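PDB 6WYN: possible hydrolase from Mycobacterium tuberculosis, which hydrolyses carboxylic esters as a serine esterase, preferring short, straight alkyl chains, with a likely part in ester and lipid metabolism. Local coordinates for residues A[41-46]-A[233-238]; A[50-55]-A[98-103]; A[72-77]-A[111-116]; A[117-122]-A[247-252]; A[129-134]-A[161-166]. All blocks are in the same frame, centred on the assembly; numbering follows the deposited sequence.

Contact 1: residues A[41-46]-A[233-238]; sequences TGLDEF and GVFHNS
Phe235, on the helix 227-237, pushes its ring end-on into the irregular segment 41-46, and the tight part of the contact is gathered round that ring. Its CZ lies 3.8 Å from Leu43 O and 3.9 Å from Leu43 CB, with the carbonyl oxygens of Leu43 and Asp44 both at the ring edge, near its plane, where the aromatic hydrogens present their slight positive charge. A chi1 of 174°, which sets CG opposite the backbone N, carries the ring out from the helix to this position. One residue on, His236 meets the same segment with an edge as well: its CE1 stands 3.3 Å from Glu45 O.

Thr41 and Asp44 form the looser, solvent side; Leu43, though exposed, keeps its CB on the ring. Thr41 OG1 comes no nearer than 3.8 Å to Phe235 CE1. There the segment is shaped by its own bonds, an ST turn in which Thr41 OG1 accepts from Leu43 N and an Asx turn from Asp44 OD2 to Phe46 N. The carboxylate of Glu45 turns elsewhere, to His96 and Arg67. The whole is a surface contact of the loop before helix 49-55 laid against helix 227-237, an aromatic edge facing backbone carbonyls, at the margin of the alpha/beta hydrolase fold.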
# COMPACT_ATOMS: atom_id res chain seq x y z
N THR A 41 19.72 13.60 2.78
CA THR A 41 19.60 14.96 2.19
C THR A 41 18.86 15.84 3.22
O THR A 41 18.34 15.31 4.24
CB THR A 41 18.91 14.91 0.81
OG1 THR A 41 17.50 14.74 0.98
CG2 THR A 41 19.41 13.81 -0.11
N GLY A 42 18.80 17.14 2.99
CA GLY A 42 17.96 18.04 3.81
C GLY A 42 16.53 18.10 3.31
O GLY A 42 15.74 18.82 3.93
N LEU A 43 16.20 17.37 2.24
CA LEU A 43 14.97 17.59 1.44
C LEU A 43 13.75 17.18 2.27
O LEU A 43 13.76 16.12 2.89
CB LEU A 43 15.04 16.79 0.14
CG LEU A 43 14.47 17.52 -1.06
CD1 LEU A 43 15.07 18.92 -1.19
CD2 LEU A 43 14.70 16.71 -2.32
N ASP A 44 12.77 18.06 2.32
CA ASP A 44 11.46 17.84 2.98
C ASP A 44 10.72 16.74 2.21
O ASP A 44 10.92 16.61 0.98
CB ASP A 44 10.73 19.18 2.98
CG ASP A 44 9.26 19.04 3.23
OD1 ASP A 44 8.94 18.79 4.39
OD2 ASP A 44 8.47 19.15 2.27
N GLU A 45 9.82 16.01 2.87
CA GLU A 45 9.15 14.83 2.29
C GLU A 45 8.15 15.26 1.21
O GLU A 45 7.72 14.39 0.43
CB GLU A 45 8.57 13.97 3.41
CG GLU A 45 7.29 14.46 4.03
CD GLU A 45 6.64 13.39 4.91
OE1 GLU A 45 6.20 13.73 6.05
OE2 GLU A 45 6.60 12.20 4.47
N PHE A 46 7.75 16.51 1.14
CA PHE A 46 6.81 17.02 0.10
C PHE A 46 7.57 17.75 -1.04
O PHE A 46 6.92 18.26 -1.95
CB PHE A 46 5.74 17.87 0.78
CG PHE A 46 5.04 17.14 1.89
CD1 PHE A 46 4.44 15.90 1.66
CD2 PHE A 46 4.97 17.68 3.17
CE1 PHE A 46 3.85 15.19 2.69
CE2 PHE A 46 4.31 17.01 4.19
CZ PHE A 46 3.76 15.77 3.94
N GLY A 233 10.88 6.88 -5.20
CA GLY A 233 10.39 5.79 -4.34
C GLY A 233 11.40 5.45 -3.26
O GLY A 233 10.99 5.30 -2.05
N VAL A 234 12.67 5.37 -3.62
CA VAL A 234 13.76 5.05 -2.65
C VAL A 234 13.92 6.21 -1.64
O VAL A 234 14.02 5.92 -0.46
CB VAL A 234 15.08 4.74 -3.37
CG1 VAL A 234 16.24 4.62 -2.38
CG2 VAL A 234 14.98 3.48 -4.22
N PHE A 235 13.97 7.45 -2.08
CA PHE A 235 13.96 8.64 -1.19
C PHE A 235 12.92 8.49 -0.05
O PHE A 235 13.26 8.56 1.15
CB PHE A 235 13.67 9.86 -2.03
CG PHE A 235 13.48 11.11 -1.23
CD1 PHE A 235 14.50 11.56 -0.40
CD2 PHE A 235 12.29 11.79 -1.27
CE1 PHE A 235 14.33 12.72 0.35
CE2 PHE A 235 12.11 12.94 -0.51
CZ PHE A 235 13.13 13.40 0.28
N HIS A 236 11.67 8.22 -0.38
CA HIS A 236 10.56 8.09 0.62
C HIS A 236 10.73 6.84 1.48
O HIS A 236 10.26 6.82 2.63
CB HIS A 236 9.21 8.08 -0.08
CG HIS A 236 8.89 9.36 -0.74
ND1 HIS A 236 9.14 10.56 -0.12
CD2 HIS A 236 8.38 9.63 -1.96
CE1 HIS A 236 8.71 11.52 -0.90
NE2 HIS A 236 8.29 10.99 -2.07
N ASN A 237 11.35 5.79 0.95
CA ASN A 237 11.36 4.47 1.61
C ASN A 237 12.65 4.28 2.40
O ASN A 237 12.85 3.17 2.94
CB ASN A 237 11.17 3.34 0.62
CG ASN A 237 10.31 2.22 1.16
OD1 ASN A 237 9.60 2.38 2.17
ND2 ASN A 237 10.32 1.10 0.45
N SER A 238 13.47 5.30 2.46
CA SER A 238 14.82 5.22 3.07
C SER A 238 15.10 6.45 3.95
O SER A 238 14.39 7.46 3.83
CB SER A 238 15.86 5.03 1.99
OG SER A 238 16.18 6.22 1.31

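Contact 2: residues A[50-55]-A[98-103]; sequences AENAEQ and WDTVIV
Asn52 is the first residue of segment 50-55 to meet the helix 99-105, and it does so at the point where the backbones come closest, its CA 4.6 Å from the CA of Thr100. With chi1 at -58° its side chain lies beside the backbone N and reaches across Asp99 and Thr100; Asn52 CB is 3.5 Å from Thr100 OG1, and the amide plane stands nearly upright, 83°, to the carboxylate plane of Asp99. That carboxylate has its own partner in His96.

Ala53 follows with a purely apolar touch. Its CB is directed away from helix 99-105, yet still lies 3.8 Å from Val103 CG1, the branch of that valine which chi1 places opposite the backbone N.

At the end of the segment Gln55 extends its chain fully beyond CG, meeting Thr100 at about a right angle. Thr100 OG1 donates to Gln55 OE1 over 2.7 Å, in the carbonyl plane and on a lone pair, so a buried hydroxyl is satisfied from the neighbouring helix, while Thr100 CG2 packs 3.9 Å from Gln55 CG. Pro317 of the helix 317-328 touches both residues.

The short helix axes approach to 8.2 Å and cross at -68°. This is a buried helix-helix packing, Asn52 and Thr100 at the closest approach and Ala53 against Val103 beside them, that joins the N-terminal helix 49-55 to the alpha/beta hydrolase core.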
# COMPACT_ATOMS: atom_id res chain seq x y z
N ALA A 50 5.82 17.89 -7.44
CA ALA A 50 5.68 18.34 -8.84
C ALA A 50 5.93 17.14 -9.77
O ALA A 50 5.20 17.05 -10.77
CB ALA A 50 6.61 19.50 -9.12
N GLU A 51 6.87 16.26 -9.41
CA GLU A 51 7.19 15.02 -10.16
C GLU A 51 5.96 14.13 -10.18
O GLU A 51 5.63 13.59 -11.25
CB GLU A 51 8.40 14.30 -9.57
CG GLU A 51 9.71 15.07 -9.61
CD GLU A 51 10.92 14.31 -9.06
OE1 GLU A 51 12.02 14.90 -9.04
OE2 GLU A 51 10.79 13.12 -8.68
N ASN A 52 5.25 14.01 -9.05
CA ASN A 52 4.02 13.20 -8.98
C ASN A 52 2.92 13.82 -9.83
O ASN A 52 2.21 13.04 -10.54
CB ASN A 52 3.51 12.98 -7.55
CG ASN A 52 4.55 12.30 -6.68
OD1 ASN A 52 5.26 13.00 -5.96
ND2 ASN A 52 4.70 10.99 -6.79
N ALA A 53 2.73 15.13 -9.79
CA ALA A 53 1.73 15.78 -10.67
C ALA A 53 2.05 15.51 -12.16
O ALA A 53 1.16 15.16 -12.88
CB ALA A 53 1.64 17.26 -10.38
N GLU A 54 3.31 15.63 -12.59
CA GLU A 54 3.74 15.35 -13.99
C GLU A 54 3.45 13.87 -14.33
O GLU A 54 2.75 13.59 -15.31
CB GLU A 54 5.20 15.78 -14.08
CG GLU A 54 5.92 15.51 -15.39
CD GLU A 54 7.44 15.68 -15.35
OE1 GLU A 54 8.07 15.78 -16.44
OE2 GLU A 54 8.02 15.71 -14.22
N GLN A 55 3.87 12.92 -13.49
CA GLN A 55 3.57 11.48 -13.71
C GLN A 55 2.06 11.26 -13.82
O GLN A 55 1.65 10.40 -14.62
CB GLN A 55 4.22 10.62 -12.64
CG GLN A 55 4.09 9.13 -12.87
CD GLN A 55 4.77 8.30 -11.80
OE1 GLN A 55 4.59 8.50 -10.58
NE2 GLN A 55 5.50 7.29 -12.23
N TRP A 98 1.34 6.15 -2.84
CA TRP A 98 0.06 6.66 -3.39
C TRP A 98 0.13 8.10 -3.91
O TRP A 98 -0.90 8.54 -4.41
CB TRP A 98 -1.04 6.53 -2.38
CG TRP A 98 -1.25 5.14 -1.91
CD1 TRP A 98 -0.89 4.60 -0.71
CD2 TRP A 98 -1.85 4.10 -2.68
NE1 TRP A 98 -1.32 3.31 -0.64
CE2 TRP A 98 -1.86 2.96 -1.85
CE3 TRP A 98 -2.38 4.04 -3.97
CZ2 TRP A 98 -2.38 1.75 -2.29
CZ3 TRP A 98 -2.88 2.84 -4.40
CH2 TRP A 98 -2.94 1.73 -3.55
N ASP A 99 1.25 8.81 -3.77
CA ASP A 99 1.32 10.27 -4.07
C ASP A 99 0.74 10.57 -5.47
O ASP A 99 -0.05 11.51 -5.63
CB ASP A 99 2.76 10.78 -3.93
CG ASP A 99 3.32 10.82 -2.52
OD1 ASP A 99 2.55 10.51 -1.54
OD2 ASP A 99 4.55 11.13 -2.41
N THR A 100 1.17 9.82 -6.47
CA THR A 100 0.80 10.12 -7.88
C THR A 100 -0.67 9.91 -8.00
O THR A 100 -1.35 10.82 -8.51
CB THR A 100 1.64 9.34 -8.89
OG1 THR A 100 3.00 9.75 -8.77
CG2 THR A 100 1.15 9.57 -10.30
N VAL A 101 -1.18 8.77 -7.54
CA VAL A 101 -2.62 8.48 -7.63
C VAL A 101 -3.42 9.58 -6.90
O VAL A 101 -4.47 10.02 -7.39
CB VAL A 101 -2.92 7.06 -7.12
CG1 VAL A 101 -4.38 6.84 -6.82
CG2 VAL A 101 -2.42 5.99 -8.07
N ILE A 102 -3.02 9.92 -5.68
CA ILE A 102 -3.80 10.88 -4.87
C ILE A 102 -3.76 12.25 -5.56
O ILE A 102 -4.80 12.86 -5.65
CB ILE A 102 -3.28 10.86 -3.43
CG1 ILE A 102 -3.73 9.54 -2.81
CG2 ILE A 102 -3.78 12.05 -2.63
CD1 ILE A 102 -3.21 9.34 -1.43
N VAL A 103 -2.63 12.68 -6.07
CA VAL A 103 -2.48 14.00 -6.74
C VAL A 103 -3.36 14.00 -8.00
O VAL A 103 -4.15 14.94 -8.20
CB VAL A 103 -0.99 14.30 -7.00
CG1 VAL A 103 -0.75 15.46 -8.00
CG2 VAL A 103 -0.31 14.64 -5.70

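Contact 3: residues A[72-77]-A[111-116]; sequences AISALR and AVDLPG
Ile73 and Val112 meet branch to branch across two antiparallel strands, and their obliquely crossed side chains set the pattern of the contact. Ile73 CG2 presses to 3.4 Å from Val112 CG1, tighter than usual for two carbons. Each of these methyls is the branch opposite its own backbone N (chi1 of Val112, -177°), which turns the two methyls against each other. The other arm of Ile73 reaches further along: its CD1 rests 3.9 Å from Pro115 CD, extending the apolar patch along the chain to Pro115. Ala75 lies on the same face as Val112, its CB 4.2 Å from Val112 CG2, the two forming a non-hydrogen-bonded pair.

Leu76 and Ala111 point to the other face and form the hydrogen-bonded pair, held by reciprocal bonds, Leu76 N to Ala111 O and Ala111 N to Leu76 O. Beyond Val112 the ladder is continued by Asp113 N, which donates to Ser74 O over 2.9 Å. The side chain of Asp113 then passes beside Ser74, its OD2 3.8 Å from Ser74 CB. Its carboxylate is heavily engaged: OD2 meets Arg67 in a salt bridge and accepts from His119 N, and OD1 accepts from Ala95 N.

Within the eight-stranded sheet, strand 73-78 lies between strand 65-70 and strand 109-112, antiparallel to both, and strand 85-88 follows on the far side of 109-112. Helix 130-144 covers the face of Ile73 and Val112, with Leu137 touching both, while Phe46 and His96 pack against Leu76 on the other.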
# COMPACT_ATOMS: atom_id res chain seq x y z
N ALA A 72 0.87 4.49 17.40
CA ALA A 72 1.67 3.57 16.57
C ALA A 72 1.55 3.83 15.04
O ALA A 72 2.42 3.29 14.29
CB ALA A 72 1.28 2.16 16.91
N ILE A 73 0.56 4.59 14.59
CA ILE A 73 0.24 4.80 13.14
C ILE A 73 0.53 6.25 12.70
O ILE A 73 -0.05 7.18 13.28
CB ILE A 73 -1.23 4.47 12.84
CG1 ILE A 73 -1.54 3.01 13.22
CG2 ILE A 73 -1.54 4.75 11.35
CD1 ILE A 73 -0.57 2.03 12.61
N SER A 74 1.36 6.40 11.67
CA SER A 74 1.57 7.66 10.93
C SER A 74 0.80 7.58 9.60
O SER A 74 0.57 6.45 9.12
CB SER A 74 3.03 7.89 10.73
OG SER A 74 3.22 9.25 10.36
N ALA A 75 0.37 8.72 9.06
CA ALA A 75 -0.37 8.77 7.79
C ALA A 75 -0.10 10.11 7.13
O ALA A 75 0.37 11.07 7.85
CB ALA A 75 -1.83 8.51 7.97
N LEU A 76 -0.29 10.16 5.82
CA LEU A 76 -0.38 11.44 5.06
C LEU A 76 -1.84 11.78 4.85
O LEU A 76 -2.60 10.94 4.32
CB LEU A 76 0.35 11.29 3.74
CG LEU A 76 1.84 11.03 3.85
CD1 LEU A 76 2.46 10.86 2.47
CD2 LEU A 76 2.52 12.16 4.60
N ARG A 77 -2.24 12.98 5.25
CA ARG A 77 -3.62 13.49 5.10
C ARG A 77 -3.59 14.54 4.00
O ARG A 77 -2.89 15.58 4.17
CB ARG A 77 -4.19 14.03 6.42
CG ARG A 77 -5.66 14.40 6.33
CD ARG A 77 -6.31 14.59 7.68
NE ARG A 77 -5.67 15.73 8.34
CZ ARG A 77 -5.72 15.98 9.65
NH1 ARG A 77 -5.05 17.01 10.14
NH2 ARG A 77 -6.46 15.22 10.43
N ALA A 111 -3.57 8.40 3.38
CA ALA A 111 -2.65 7.32 3.01
C ALA A 111 -1.88 6.91 4.26
O ALA A 111 -1.06 7.67 4.78
CB ALA A 111 -1.77 7.76 1.86
N VAL A 112 -2.20 5.71 4.72
CA VAL A 112 -1.65 5.29 6.02
C VAL A 112 -0.36 4.51 5.90
O VAL A 112 -0.23 3.77 4.95
CB VAL A 112 -2.70 4.43 6.75
CG1 VAL A 112 -2.20 4.06 8.12
CG2 VAL A 112 -4.04 5.13 6.85
N ASP A 113 0.57 4.74 6.83
CA ASP A 113 1.75 3.86 6.96
C ASP A 113 1.34 2.65 7.81
O ASP A 113 0.91 2.84 8.93
CB ASP A 113 2.95 4.56 7.60
CG ASP A 113 3.66 5.60 6.74
OD1 ASP A 113 3.68 5.43 5.49
OD2 ASP A 113 4.22 6.60 7.31
N LEU A 114 1.37 1.45 7.22
CA LEU A 114 1.08 0.20 7.94
C LEU A 114 2.12 0.06 9.05
O LEU A 114 3.25 0.48 8.91
CB LEU A 114 1.14 -0.99 6.98
CG LEU A 114 0.05 -1.08 5.91
CD1 LEU A 114 0.29 -2.35 5.14
CD2 LEU A 114 -1.37 -1.02 6.47
N PRO A 115 1.78 -0.61 10.17
CA PRO A 115 2.78 -1.01 11.16
C PRO A 115 4.01 -1.55 10.44
O PRO A 115 3.94 -2.30 9.43
CB PRO A 115 2.04 -2.05 11.99
CG PRO A 115 0.63 -1.60 11.92
CD PRO A 115 0.42 -1.05 10.52
N GLY A 116 5.15 -1.18 10.95
CA GLY A 116 6.44 -1.66 10.45
C GLY A 116 6.92 -0.94 9.22
O GLY A 116 7.90 -1.38 8.64

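Contact 4: residues A[117-122]-A[247-252]; sequences HGHSAW and VWRYDA
A chi1 of -70° sets Trp122 CG beside its backbone N and brings the indole against Asp251, whose CB lies over the ring and whose chi1 of -171° swings the carboxylate over the indole too. Asp251 CB sits 3.6 Å from the centroid of the five-membered ring, a CH-pi contact over the face, and the carboxylate and ring planes are only 6° apart, stacked. In the plane of the indole, Trp122 NE1 donates to Arg249 O over 3.1 Å, a somewhat bent bond. Asp251 OD2 is bound by Tyr128.

Arg249 stretches from CG to NE past Gly118 and lays its guanidinium on one face of the His119 ring, nearly parallel to it, NH1 3.7 Å from CE1. A water links Arg249 NH1 to Gly118 O, and a second joins His117 NE2 to Asp251 O, while His117 ND1 bonds to Pro115 O. CD2 of His117, a residue close to the substrate-selectivity site Gly91, lies 3.6 Å from CB of Tyr250. A type II' turn from His117 to Ser120, with Gly118 at positive phi, folds 117-122.

The contact joins the loop between strand 109-112 and helix 130-144 to the chain leaving strand 246-248, with backbone bonds from Arg249 to Asn237 and Asp251 to Gly116, and helix 211-221 packed on Trp248.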
# COMPACT_ATOMS: atom_id res chain seq x y z
N HIS A 117 6.23 0.12 8.80
CA HIS A 117 6.51 0.81 7.52
C HIS A 117 6.38 2.33 7.69
O HIS A 117 5.61 2.81 8.56
CB HIS A 117 5.49 0.31 6.49
CG HIS A 117 5.56 -1.14 6.18
ND1 HIS A 117 4.85 -2.08 6.91
CD2 HIS A 117 6.20 -1.79 5.18
CE1 HIS A 117 5.09 -3.28 6.37
NE2 HIS A 117 5.94 -3.12 5.33
N GLY A 118 7.06 3.05 6.81
CA GLY A 118 7.00 4.51 6.72
C GLY A 118 7.46 5.12 8.03
O GLY A 118 8.59 4.77 8.45
N HIS A 119 6.60 5.90 8.68
CA HIS A 119 6.88 6.47 10.03
C HIS A 119 6.06 5.73 11.08
O HIS A 119 6.05 6.20 12.21
CB HIS A 119 6.58 7.96 10.03
CG HIS A 119 7.49 8.71 9.11
ND1 HIS A 119 8.38 9.71 9.57
CD2 HIS A 119 7.68 8.62 7.78
CE1 HIS A 119 9.05 10.21 8.54
NE2 HIS A 119 8.62 9.55 7.41
N SER A 120 5.33 4.68 10.73
CA SER A 120 4.54 3.94 11.75
C SER A 120 5.51 3.09 12.61
O SER A 120 6.55 2.65 12.09
CB SER A 120 3.45 3.14 11.14
OG SER A 120 2.34 3.93 10.74
N ALA A 121 5.19 2.86 13.88
CA ALA A 121 6.05 2.09 14.81
C ALA A 121 6.34 0.68 14.26
O ALA A 121 5.44 0.06 13.65
CB ALA A 121 5.40 2.02 16.19
N TRP A 122 7.55 0.21 14.44
CA TRP A 122 7.91 -1.22 14.26
C TRP A 122 7.37 -2.04 15.43
O TRP A 122 6.89 -1.49 16.45
CB TRP A 122 9.42 -1.38 14.10
CG TRP A 122 10.00 -0.87 12.83
CD1 TRP A 122 9.40 -0.07 11.90
CD2 TRP A 122 11.33 -1.12 12.36
NE1 TRP A 122 10.28 0.19 10.89
CE2 TRP A 122 11.47 -0.46 11.13
CE3 TRP A 122 12.41 -1.87 12.84
CZ2 TRP A 122 12.66 -0.45 10.40
CZ3 TRP A 122 13.57 -1.93 12.09
CH2 TRP A 122 13.70 -1.20 10.90
N VAL A 247 19.56 3.47 5.50
CA VAL A 247 18.74 2.27 5.87
C VAL A 247 17.33 2.40 5.26
O VAL A 247 16.89 3.56 4.95
CB VAL A 247 18.72 2.15 7.40
CG1 VAL A 247 17.79 1.03 7.87
CG2 VAL A 247 20.14 1.95 7.93
N TRP A 248 16.66 1.27 5.06
CA TRP A 248 15.21 1.20 4.71
C TRP A 248 14.37 1.65 5.90
O TRP A 248 14.70 1.31 7.07
CB TRP A 248 14.79 -0.20 4.24
CG TRP A 248 15.46 -0.67 2.97
CD1 TRP A 248 16.31 -1.74 2.85
CD2 TRP A 248 15.30 -0.14 1.63
NE1 TRP A 248 16.68 -1.90 1.54
CE2 TRP A 248 16.10 -0.93 0.77
CE3 TRP A 248 14.57 0.92 1.07
CZ2 TRP A 248 16.18 -0.69 -0.61
CZ3 TRP A 248 14.66 1.16 -0.28
CH2 TRP A 248 15.46 0.36 -1.11
N ARG A 249 13.26 2.32 5.62
CA ARG A 249 12.28 2.75 6.64
C ARG A 249 11.47 1.53 7.08
O ARG A 249 10.93 1.54 8.22
CB ARG A 249 11.40 3.89 6.10
CG ARG A 249 12.03 5.26 6.13
CD ARG A 249 10.98 6.37 5.94
NE ARG A 249 11.66 7.61 5.71
CZ ARG A 249 12.13 8.41 6.66
NH1 ARG A 249 11.98 8.10 7.93
NH2 ARG A 249 12.78 9.50 6.31
N TYR A 250 11.35 0.49 6.25
CA TYR A 250 10.47 -0.64 6.63
C TYR A 250 11.27 -1.72 7.37
O TYR A 250 12.46 -1.88 7.16
CB TYR A 250 9.79 -1.32 5.43
CG TYR A 250 10.72 -1.81 4.35
CD1 TYR A 250 11.30 -3.07 4.39
CD2 TYR A 250 11.03 -0.98 3.29
CE1 TYR A 250 12.14 -3.51 3.36
CE2 TYR A 250 11.86 -1.39 2.26
CZ TYR A 250 12.40 -2.67 2.29
OH TYR A 250 13.24 -3.02 1.27
N ASP A 251 10.57 -2.44 8.22
CA ASP A 251 11.09 -3.56 9.01
C ASP A 251 10.99 -4.76 8.09
O ASP A 251 9.86 -4.97 7.48
CB ASP A 251 10.24 -3.76 10.27
CG ASP A 251 10.79 -4.76 11.30
OD1 ASP A 251 11.92 -5.20 11.14
OD2 ASP A 251 10.05 -5.15 12.18
N ALA A 252 12.09 -5.49 7.90
CA ALA A 252 12.00 -6.88 7.40
C ALA A 252 10.69 -7.44 7.99
O ALA A 252 10.41 -7.09 9.10
CB ALA A 252 13.23 -7.69 7.80
O HOH W 1 8.51 -4.57 4.68
O HOH W 2 10.98 5.95 9.30

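Contact 5: residues A[129-134]-A[161-166]; sequences SPQLNS and AIRLAA
Ser134 fits between Arg163 and Leu164 where helix 130-144 crosses helix 156-167. Its CB lies 3.6 Å from Arg163 CG, and its hydroxyl, carried opposite the backbone N by a chi1 of -168°, reaches the neighbouring backbone: Ser134 OG stands 3.1 Å from Leu164 N, though at an angle too poor for a hydrogen bond, and 3.2 Å from Leu164 CD2. The serine is thus wedged against helix 156-167 by packing, its CA 5.4 Å from the CA of Leu164. A little farther out, Gln131 meets the aliphatic part of the arginine, with Gln131 CA 4.0 Å from Arg163 CG, and Pro130 O lies near Arg163 CB.

What positions these groups comes next. The chain of Arg163 leaves opposite its backbone N and bends at chi2 (41°), which lets its first carbons pack while the guanidinium goes on to a salt bridge with Asp265 of helix 260-268. Gln131 is tied in a similar way, its NE2 donating to Asp258 O. The start of helix 130-144 is fixed by Ser129 at the N-cap, whose OG accepts from Leu132 N over 2.9 Å along a nearly straight bond. Pro130 packs on Leu156 and Leu159; its side chain is about 9 Å from that of Ser155, the inferred nucleophile.

The axes of the short helices come within 8.4 Å, crossing at -56°, an approach that a small serine at the crossing permits. The chemistry is therefore divided: the segments meet by packing, with no bond passing the angle test between them, and the polar ends of Arg163 and Gln131 find their partners beyond.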
# COMPACT_ATOMS: atom_id res chain seq x y z
N SER A 129 0.73 -8.86 10.13
CA SER A 129 -0.40 -9.67 9.60
C SER A 129 -1.47 -8.67 9.28
O SER A 129 -1.59 -7.67 10.00
CB SER A 129 -0.94 -10.77 10.56
OG SER A 129 -1.86 -10.21 11.53
N PRO A 130 -2.32 -8.95 8.26
CA PRO A 130 -3.50 -8.14 8.01
C PRO A 130 -4.36 -7.99 9.26
O PRO A 130 -4.93 -6.94 9.46
CB PRO A 130 -4.26 -8.95 6.94
CG PRO A 130 -3.18 -9.73 6.23
CD PRO A 130 -2.16 -10.04 7.29
N GLN A 131 -4.54 -9.07 10.03
CA GLN A 131 -5.40 -9.07 11.24
C GLN A 131 -4.88 -8.09 12.32
O GLN A 131 -5.73 -7.40 12.93
CB GLN A 131 -5.46 -10.50 11.79
CG GLN A 131 -6.28 -11.46 10.91
CD GLN A 131 -5.77 -12.16 9.66
OE1 GLN A 131 -4.65 -11.99 9.12
NE2 GLN A 131 -6.68 -13.02 9.16
N LEU A 132 -3.59 -8.15 12.62
CA LEU A 132 -2.85 -7.29 13.60
C LEU A 132 -2.89 -5.81 13.08
O LEU A 132 -3.29 -4.87 13.83
CB LEU A 132 -1.42 -7.85 13.77
CG LEU A 132 -1.34 -9.17 14.59
CD1 LEU A 132 0.05 -9.87 14.65
CD2 LEU A 132 -1.88 -8.93 15.99
N ASN A 133 -2.62 -5.62 11.79
CA ASN A 133 -2.63 -4.29 11.12
C ASN A 133 -3.98 -3.66 11.30
O ASN A 133 -4.05 -2.50 11.74
CB ASN A 133 -2.34 -4.33 9.62
CG ASN A 133 -0.95 -4.76 9.35
OD1 ASN A 133 -0.12 -4.80 10.26
ND2 ASN A 133 -0.70 -5.15 8.11
N SER A 134 -5.03 -4.44 11.02
CA SER A 134 -6.43 -4.00 11.15
C SER A 134 -6.76 -3.61 12.61
O SER A 134 -7.47 -2.65 12.82
CB SER A 134 -7.33 -5.09 10.65
OG SER A 134 -8.66 -4.60 10.51
N ALA A 161 -7.44 -4.22 4.41
CA ALA A 161 -8.73 -3.60 4.11
C ALA A 161 -9.85 -4.61 4.29
O ALA A 161 -10.91 -4.23 4.79
CB ALA A 161 -8.76 -3.02 2.72
N ILE A 162 -9.66 -5.84 3.84
CA ILE A 162 -10.69 -6.88 4.01
C ILE A 162 -10.98 -7.01 5.51
O ILE A 162 -12.15 -6.98 5.86
CB ILE A 162 -10.24 -8.21 3.39
CG1 ILE A 162 -10.30 -8.13 1.86
CG2 ILE A 162 -11.12 -9.34 3.93
CD1 ILE A 162 -9.60 -9.26 1.17
N ARG A 163 -9.96 -7.17 6.34
CA ARG A 163 -10.15 -7.37 7.79
C ARG A 163 -10.85 -6.14 8.39
O ARG A 163 -11.88 -6.31 9.10
CB ARG A 163 -8.83 -7.72 8.48
CG ARG A 163 -9.06 -8.12 9.93
CD ARG A 163 -10.28 -9.01 10.22
NE ARG A 163 -10.50 -9.20 11.64
CZ ARG A 163 -11.51 -9.88 12.20
NH1 ARG A 163 -11.59 -9.96 13.52
NH2 ARG A 163 -12.43 -10.46 11.45
N LEU A 164 -10.44 -4.93 8.01
CA LEU A 164 -11.16 -3.71 8.46
C LEU A 164 -12.64 -3.78 8.07
O LEU A 164 -13.50 -3.43 8.92
CB LEU A 164 -10.52 -2.46 7.85
CG LEU A 164 -9.18 -2.07 8.46
CD1 LEU A 164 -8.49 -1.02 7.58
CD2 LEU A 164 -9.39 -1.51 9.88
N ALA A 165 -12.96 -4.12 6.83
CA ALA A 165 -14.36 -4.13 6.34
C ALA A 165 -15.20 -5.08 7.20
O ALA A 165 -16.41 -4.85 7.36
CB ALA A 165 -14.41 -4.55 4.89
N ALA A 166 -14.58 -6.17 7.65
CA ALA A 166 -15.24 -7.24 8.42
C ALA A 166 -15.48 -6.74 9.85
O ALA A 166 -16.61 -6.88 10.31
CB ALA A 166 -14.38 -8.48 8.44

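How the contacts relate
Contact 3, in the central sheet, is the hub: contacts 1, 2, 4 and 5 all touch it. Contact 4 is nearest, about 10 Å between centres, and Ser120 OG probably bonds to both Asp113 O and Ser74 N. Contact 2 rests on strand 109-112 through Ile102 and Ala111; contact 5 touches the loop after that strand, Asn133 against Pro115. Contacts 2, 3 and 5 all lie between the segments of contact 1, with 2 and 3 alternating; 5 falls between those of contact 4, which alternates with 1. Contacts 1 and 5 lie about 28 Å apart between centres, on opposite sides of the chain's centre. Early and late parts of the chain are thus drawn together round one alpha/beta hydrolase sheet.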